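Local coordinates for protein thymidylate synthase thyX (Helicobacter pylori, PDB 3N3Y) that probably makes dTMP by reductive methylation of dUMP, using methylenetetrahydrofolate as carbon donor, with NADPH and reduced FAD (FADH2) as reductants, at residues Leu60-Arg74 with Tyr162-Gln176. Numbering follows the deposited sequence.
Sequences LEHLYYNFEIKGLSR and YKTHLAYSINARSLQ. With FAD (flavin-adenine dinucleotide), chain K.
The NH1 of R173 is gripped by two anions at once: it gives a bond of 2.7 Å to E61 OE2, a salt bridge whose acceptor lies in the guanidinium plane, and another to FAD O2P at 3.0 Å. NH2 reaches the second oxygen of that phosphate, FAD O1P, while C2B of the cofactor's ribose sits over one guanidinium face. An extended arginine suits this place: with CG anti to the backbone N (chi1 -177°), it runs beside E61, whose carboxylate probably fixes its rotation and whose OE1 pairs with R84 of the fourth subunit. N171 is the N-cap of helix 172-182, and an amide suits it by accepting and donating at once: OD1 accepts from S174 N, ND2 donates almost straight to FAD N1A (2.8 Å). This chain's share of the FAD site here hangs on the end of an antiparallel pair, the central strands 64-73 and 163-171 of a four-stranded sheet. On one face, F67 CE2 packs on I170 CG2 at 3.8 Å and I69 lies alongside L166 and Y168; F67 also packs on helix 189-201, while L166 and Y168 meet strand 87-90. The other face is more polar: N66 ND2 donates to S169 OG (2.9 Å), which also bonds H62 of the second subunit, and H165 NE2 meets E68 OE2 (3.0 Å) on the anti side but well out of the carboxylate plane, as K70 CD rests off-centre on the imidazole. Beyond, G71 N donates to T164 O, L72 N only weakly, a G1 bulge where glycine readily accepts the positive phi (84°). Past it, R74 N bonds Y162 O, and its side chain salt-bridges the dUMP phosphate.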
# COMPACT_ATOMS: atom_id res chain seq x y z
N LEU A 60 -10.54 -6.74 -9.60
CA LEU A 60 -10.69 -7.85 -8.64
C LEU A 60 -10.59 -7.39 -7.19
O LEU A 60 -11.05 -8.08 -6.28
CB LEU A 60 -9.62 -8.92 -8.89
CG LEU A 60 -9.71 -9.71 -10.19
CD1 LEU A 60 -8.38 -10.38 -10.53
CD2 LEU A 60 -10.82 -10.75 -10.08
N GLU A 61 -9.99 -6.22 -6.98
CA GLU A 61 -9.79 -5.69 -5.64
C GLU A 61 -11.10 -5.41 -4.93
O GLU A 61 -11.12 -5.22 -3.72
CB GLU A 61 -8.97 -4.41 -5.70
CG GLU A 61 -7.55 -4.60 -6.20
CD GLU A 61 -6.87 -3.26 -6.41
OE1 GLU A 61 -7.48 -2.22 -6.05
OE2 GLU A 61 -5.74 -3.24 -6.93
N HIS A 62 -12.20 -5.37 -5.68
CA HIS A 62 -13.50 -5.11 -5.05
C HIS A 62 -14.02 -6.31 -4.28
O HIS A 62 -14.89 -6.16 -3.43
CB HIS A 62 -14.54 -4.65 -6.07
CG HIS A 62 -14.17 -3.39 -6.78
ND1 HIS A 62 -14.37 -2.14 -6.24
CD2 HIS A 62 -13.58 -3.19 -7.99
CE1 HIS A 62 -13.93 -1.22 -7.08
NE2 HIS A 62 -13.45 -1.83 -8.15
N LEU A 63 -13.49 -7.49 -4.60
CA LEU A 63 -13.81 -8.71 -3.84
C LEU A 63 -12.89 -8.87 -2.64
O LEU A 63 -11.68 -8.94 -2.78
CB LEU A 63 -13.71 -9.95 -4.75
CG LEU A 63 -14.52 -9.84 -6.05
CD1 LEU A 63 -14.31 -11.05 -6.95
CD2 LEU A 63 -16.00 -9.67 -5.73
N TYR A 64 -13.50 -8.93 -1.45
CA TYR A 64 -12.78 -9.00 -0.19
C TYR A 64 -13.16 -10.26 0.60
O TYR A 64 -14.33 -10.62 0.68
CB TYR A 64 -13.17 -7.80 0.66
CG TYR A 64 -12.15 -7.38 1.67
CD1 TYR A 64 -10.83 -7.15 1.30
CD2 TYR A 64 -12.51 -7.16 3.01
CE1 TYR A 64 -9.88 -6.74 2.22
CE2 TYR A 64 -11.57 -6.75 3.95
CZ TYR A 64 -10.25 -6.53 3.54
OH TYR A 64 -9.31 -6.10 4.45
N TYR A 65 -12.18 -10.90 1.22
CA TYR A 65 -12.45 -12.12 1.99
C TYR A 65 -11.95 -12.02 3.43
O TYR A 65 -10.79 -11.70 3.66
CB TYR A 65 -11.77 -13.30 1.33
CG TYR A 65 -12.19 -13.47 -0.10
CD1 TYR A 65 -13.37 -14.15 -0.43
CD2 TYR A 65 -11.42 -12.95 -1.13
CE1 TYR A 65 -13.75 -14.32 -1.74
CE2 TYR A 65 -11.80 -13.11 -2.45
CZ TYR A 65 -12.97 -13.78 -2.75
OH TYR A 65 -13.33 -13.93 -4.06
N ASN A 66 -12.84 -12.29 4.38
CA ASN A 66 -12.48 -12.39 5.79
C ASN A 66 -12.32 -13.84 6.25
O ASN A 66 -13.29 -14.58 6.35
CB ASN A 66 -13.54 -11.72 6.65
CG ASN A 66 -13.93 -10.36 6.13
OD1 ASN A 66 -14.93 -10.22 5.42
ND2 ASN A 66 -13.14 -9.34 6.47
N PHE A 67 -11.09 -14.23 6.56
CA PHE A 67 -10.78 -15.58 7.01
C PHE A 67 -10.47 -15.67 8.48
O PHE A 67 -10.14 -14.69 9.14
CB PHE A 67 -9.57 -16.14 6.28
CG PHE A 67 -9.74 -16.27 4.80
CD1 PHE A 67 -10.31 -17.40 4.25
CD2 PHE A 67 -9.27 -15.27 3.95
CE1 PHE A 67 -10.43 -17.53 2.89
CE2 PHE A 67 -9.39 -15.39 2.58
CZ PHE A 67 -9.98 -16.53 2.05
N GLU A 68 -10.55 -16.90 8.98
CA GLU A 68 -10.03 -17.21 10.29
C GLU A 68 -9.02 -18.34 10.10
O GLU A 68 -9.29 -19.30 9.39
CB GLU A 68 -11.16 -17.64 11.23
CG GLU A 68 -10.80 -17.61 12.70
CD GLU A 68 -11.68 -18.55 13.53
OE1 GLU A 68 -12.92 -18.58 13.30
OE2 GLU A 68 -11.14 -19.27 14.40
N ILE A 69 -7.84 -18.21 10.70
CA ILE A 69 -6.80 -19.23 10.58
C ILE A 69 -6.37 -19.69 11.97
O ILE A 69 -5.95 -18.88 12.80
CB ILE A 69 -5.56 -18.71 9.82
CG1 ILE A 69 -5.99 -18.13 8.46
CG2 ILE A 69 -4.50 -19.82 9.68
CD1 ILE A 69 -4.92 -17.29 7.75
N LYS A 70 -6.50 -21.00 12.22
CA LYS A 70 -6.11 -21.58 13.51
C LYS A 70 -5.02 -22.63 13.31
O LYS A 70 -5.08 -23.43 12.38
CB LYS A 70 -7.30 -22.19 14.25
CG LYS A 70 -8.56 -21.35 14.23
CD LYS A 70 -9.40 -21.52 15.51
CE LYS A 70 -9.86 -22.96 15.71
NZ LYS A 70 -10.70 -23.15 16.93
N GLY A 71 -4.03 -22.61 14.18
CA GLY A 71 -3.01 -23.65 14.19
C GLY A 71 -1.88 -23.45 13.20
O GLY A 71 -1.24 -24.41 12.79
N LEU A 72 -1.63 -22.21 12.81
CA LEU A 72 -0.50 -21.90 11.95
C LEU A 72 0.71 -21.67 12.87
O LEU A 72 0.57 -21.12 13.98
CB LEU A 72 -0.81 -20.63 11.14
CG LEU A 72 0.18 -20.26 10.04
CD1 LEU A 72 0.03 -21.20 8.86
CD2 LEU A 72 0.02 -18.80 9.61
N SER A 73 1.89 -22.11 12.46
CA SER A 73 3.08 -21.92 13.28
C SER A 73 3.53 -20.46 13.21
O SER A 73 3.20 -19.74 12.25
CB SER A 73 4.22 -22.84 12.82
OG SER A 73 4.85 -22.38 11.64
N ARG A 74 4.28 -20.02 14.22
CA ARG A 74 4.86 -18.68 14.22
C ARG A 74 5.83 -18.52 13.05
O ARG A 74 5.95 -17.44 12.47
CB ARG A 74 5.61 -18.39 15.52
CG ARG A 74 4.79 -18.54 16.78
CD ARG A 74 4.22 -17.24 17.27
NE ARG A 74 5.26 -16.28 17.64
CZ ARG A 74 5.01 -15.01 17.95
NH1 ARG A 74 3.76 -14.54 17.94
NH2 ARG A 74 6.02 -14.19 18.26
N TYR A 162 5.57 -22.90 17.52
CA TYR A 162 4.48 -22.55 18.41
C TYR A 162 3.26 -22.06 17.62
O TYR A 162 3.38 -21.26 16.70
CB TYR A 162 4.92 -21.46 19.37
CG TYR A 162 4.03 -21.38 20.58
CD1 TYR A 162 2.93 -20.54 20.61
CD2 TYR A 162 4.28 -22.17 21.70
CE1 TYR A 162 2.10 -20.49 21.73
CE2 TYR A 162 3.47 -22.12 22.81
CZ TYR A 162 2.39 -21.28 22.83
OH TYR A 162 1.60 -21.24 23.95
N LYS A 163 2.08 -22.54 18.00
CA LYS A 163 0.86 -22.20 17.27
C LYS A 163 0.34 -20.79 17.51
O LYS A 163 0.37 -20.26 18.61
CB LYS A 163 -0.25 -23.22 17.55
CG LYS A 163 -0.14 -24.47 16.71
CD LYS A 163 -1.22 -25.44 17.11
CE LYS A 163 -1.07 -26.76 16.38
NZ LYS A 163 -2.20 -27.64 16.76
N THR A 164 -0.13 -20.19 16.43
CA THR A 164 -0.79 -18.90 16.52
C THR A 164 -2.20 -19.00 15.91
O THR A 164 -2.57 -20.02 15.33
CB THR A 164 0.05 -17.80 15.81
OG1 THR A 164 -0.49 -16.51 16.11
CG2 THR A 164 0.06 -18.02 14.31
N HIS A 165 -2.97 -17.92 16.05
CA HIS A 165 -4.36 -17.84 15.62
C HIS A 165 -4.56 -16.41 15.10
O HIS A 165 -4.06 -15.45 15.69
CB HIS A 165 -5.26 -18.14 16.82
CG HIS A 165 -6.73 -18.00 16.56
ND1 HIS A 165 -7.62 -17.70 17.57
CD2 HIS A 165 -7.46 -18.15 15.44
CE1 HIS A 165 -8.85 -17.66 17.08
NE2 HIS A 165 -8.78 -17.92 15.78
N LEU A 166 -5.24 -16.27 13.97
CA LEU A 166 -5.45 -14.93 13.43
C LEU A 166 -6.70 -14.77 12.59
O LEU A 166 -7.23 -15.73 12.03
CB LEU A 166 -4.24 -14.50 12.59
CG LEU A 166 -3.92 -15.41 11.41
CD1 LEU A 166 -3.28 -14.63 10.29
CD2 LEU A 166 -3.02 -16.57 11.84
N ALA A 167 -7.17 -13.53 12.53
CA ALA A 167 -8.10 -13.11 11.49
C ALA A 167 -7.25 -12.52 10.36
O ALA A 167 -6.35 -11.70 10.58
CB ALA A 167 -9.08 -12.09 12.04
N TYR A 168 -7.54 -12.95 9.15
CA TYR A 168 -6.81 -12.53 7.98
C TYR A 168 -7.81 -12.04 6.94
O TYR A 168 -8.68 -12.79 6.53
CB TYR A 168 -6.01 -13.71 7.44
CG TYR A 168 -5.01 -13.39 6.35
CD1 TYR A 168 -3.90 -12.58 6.62
CD2 TYR A 168 -5.14 -13.91 5.07
CE1 TYR A 168 -2.98 -12.28 5.64
CE2 TYR A 168 -4.21 -13.63 4.08
CZ TYR A 168 -3.14 -12.80 4.38
OH TYR A 168 -2.22 -12.50 3.42
N SER A 169 -7.68 -10.79 6.50
CA SER A 169 -8.56 -10.28 5.45
C SER A 169 -7.76 -9.85 4.24
O SER A 169 -6.71 -9.21 4.37
CB SER A 169 -9.42 -9.13 5.95
OG SER A 169 -10.25 -9.57 7.00
N ILE A 170 -8.26 -10.17 3.06
CA ILE A 170 -7.51 -9.95 1.85
C ILE A 170 -8.46 -9.81 0.65
O ILE A 170 -9.52 -10.46 0.59
CB ILE A 170 -6.48 -11.10 1.66
CG1 ILE A 170 -5.57 -10.86 0.45
CG2 ILE A 170 -7.17 -12.46 1.58
CD1 ILE A 170 -4.47 -11.90 0.33
N ASN A 171 -8.10 -8.95 -0.30
CA ASN A 171 -8.90 -8.82 -1.52
C ASN A 171 -8.50 -9.85 -2.58
O ASN A 171 -7.46 -10.50 -2.45
CB ASN A 171 -8.91 -7.38 -2.05
CG ASN A 171 -7.62 -6.98 -2.76
OD1 ASN A 171 -7.03 -7.74 -3.52
ND2 ASN A 171 -7.20 -5.75 -2.53
N ALA A 172 -9.32 -10.02 -3.61
CA ALA A 172 -9.14 -11.13 -4.57
C ALA A 172 -7.88 -11.02 -5.41
O ALA A 172 -7.27 -12.02 -5.75
CB ALA A 172 -10.34 -11.29 -5.47
N ARG A 173 -7.48 -9.80 -5.76
CA ARG A 173 -6.26 -9.60 -6.51
C ARG A 173 -5.02 -9.95 -5.69
O ARG A 173 -4.07 -10.56 -6.19
CB ARG A 173 -6.18 -8.16 -6.98
CG ARG A 173 -4.96 -7.85 -7.84
CD ARG A 173 -4.96 -6.37 -8.23
NE ARG A 173 -4.01 -6.11 -9.30
CZ ARG A 173 -3.54 -4.90 -9.60
NH1 ARG A 173 -3.93 -3.83 -8.91
NH2 ARG A 173 -2.66 -4.76 -10.60
N SER A 174 -5.01 -9.55 -4.43
CA SER A 174 -3.88 -9.88 -3.56
C SER A 174 -3.90 -11.37 -3.24
O SER A 174 -2.86 -12.01 -3.22
CB SER A 174 -3.92 -9.06 -2.27
OG SER A 174 -2.70 -9.22 -1.57
N LEU A 175 -5.09 -11.91 -3.01
CA LEU A 175 -5.23 -13.34 -2.76
C LEU A 175 -4.67 -14.16 -3.92
O LEU A 175 -4.03 -15.18 -3.69
CB LEU A 175 -6.67 -13.75 -2.46
CG LEU A 175 -6.89 -15.21 -2.09
CD1 LEU A 175 -5.99 -15.67 -0.93
CD2 LEU A 175 -8.35 -15.43 -1.73
N GLN A 176 -4.89 -13.71 -5.16
CA GLN A 176 -4.32 -14.43 -6.30
C GLN A 176 -2.80 -14.48 -6.20
O GLN A 176 -2.21 -15.53 -6.43
CB GLN A 176 -4.70 -13.81 -7.64
CG GLN A 176 -6.14 -14.02 -8.04
CD GLN A 176 -6.42 -13.50 -9.45
OE1 GLN A 176 -7.31 -14.00 -10.15
NE2 GLN A 176 -5.66 -12.51 -9.88
PA FAD K . -0.29 0.45 -8.56
O1A FAD K . 0.92 1.36 -8.54
O2A FAD K . -1.54 1.08 -7.99
O5B FAD K . 0.04 -0.87 -7.73
C5B FAD K . 1.27 -1.55 -7.94
C4B FAD K . 1.02 -3.01 -7.62
O4B FAD K . 0.66 -3.12 -6.26
C3B FAD K . -0.16 -3.55 -8.42
O3B FAD K . 0.26 -4.13 -9.64
C2B FAD K . -0.79 -4.55 -7.48
O2B FAD K . -0.08 -5.77 -7.55
C1B FAD K . -0.44 -3.99 -6.12
N9A FAD K . -1.54 -3.29 -5.44
C8A FAD K . -1.61 -1.95 -5.13
N7A FAD K . -2.77 -1.73 -4.47
C5A FAD K . -3.44 -2.90 -4.36
C6A FAD K . -4.66 -3.25 -3.80
N6A FAD K . -5.33 -2.38 -3.05
N1A FAD K . -5.07 -4.56 -3.85
C2A FAD K . -4.29 -5.52 -4.45
N3A FAD K . -3.09 -5.17 -5.02
C4A FAD K . -2.67 -3.89 -4.96
N1 FAD K . -8.91 2.23 -14.58
C2 FAD K . -10.28 2.40 -14.57
O2 FAD K . -10.88 2.62 -13.53
N3 FAD K . -11.01 2.34 -15.74
C4 FAD K . -10.37 2.09 -16.94
O4 FAD K . -11.04 2.03 -17.96
C4X FAD K . -8.99 1.92 -16.97
N5 FAD K . -8.35 1.67 -18.17
C5X FAD K . -6.97 1.51 -18.17
C6 FAD K . -6.32 1.27 -19.38
C7 FAD K . -4.94 1.11 -19.40
C7M FAD K . -4.25 0.85 -20.71
C8 FAD K . -4.21 1.17 -18.21
C8M FAD K . -2.72 0.99 -18.24
C9 FAD K . -4.85 1.41 -17.00
C9A FAD K . -6.24 1.58 -16.98
N10 FAD K . -6.89 1.81 -15.78
C10 FAD K . -8.26 1.98 -15.78
C1' FAD K . -6.13 1.93 -14.48
C2' FAD K . -5.74 0.60 -13.84
O2' FAD K . -6.90 -0.15 -13.54
C3' FAD K . -4.92 0.83 -12.56
O3' FAD K . -5.67 1.49 -11.57
C4' FAD K . -3.63 1.60 -12.81
O4' FAD K . -3.03 1.12 -13.98
C5' FAD K . -2.63 1.30 -11.71
O5' FAD K . -2.20 -0.05 -11.91
P FAD K . -1.64 -0.93 -10.68
O1P FAD K . -1.06 -2.23 -11.20
O2P FAD K . -2.76 -1.16 -9.70
O3P FAD K . -0.43 -0.05 -10.09
O HOH W 1 -11.29 -11.78 9.05
O HOH W 2 0.98 -15.61 18.08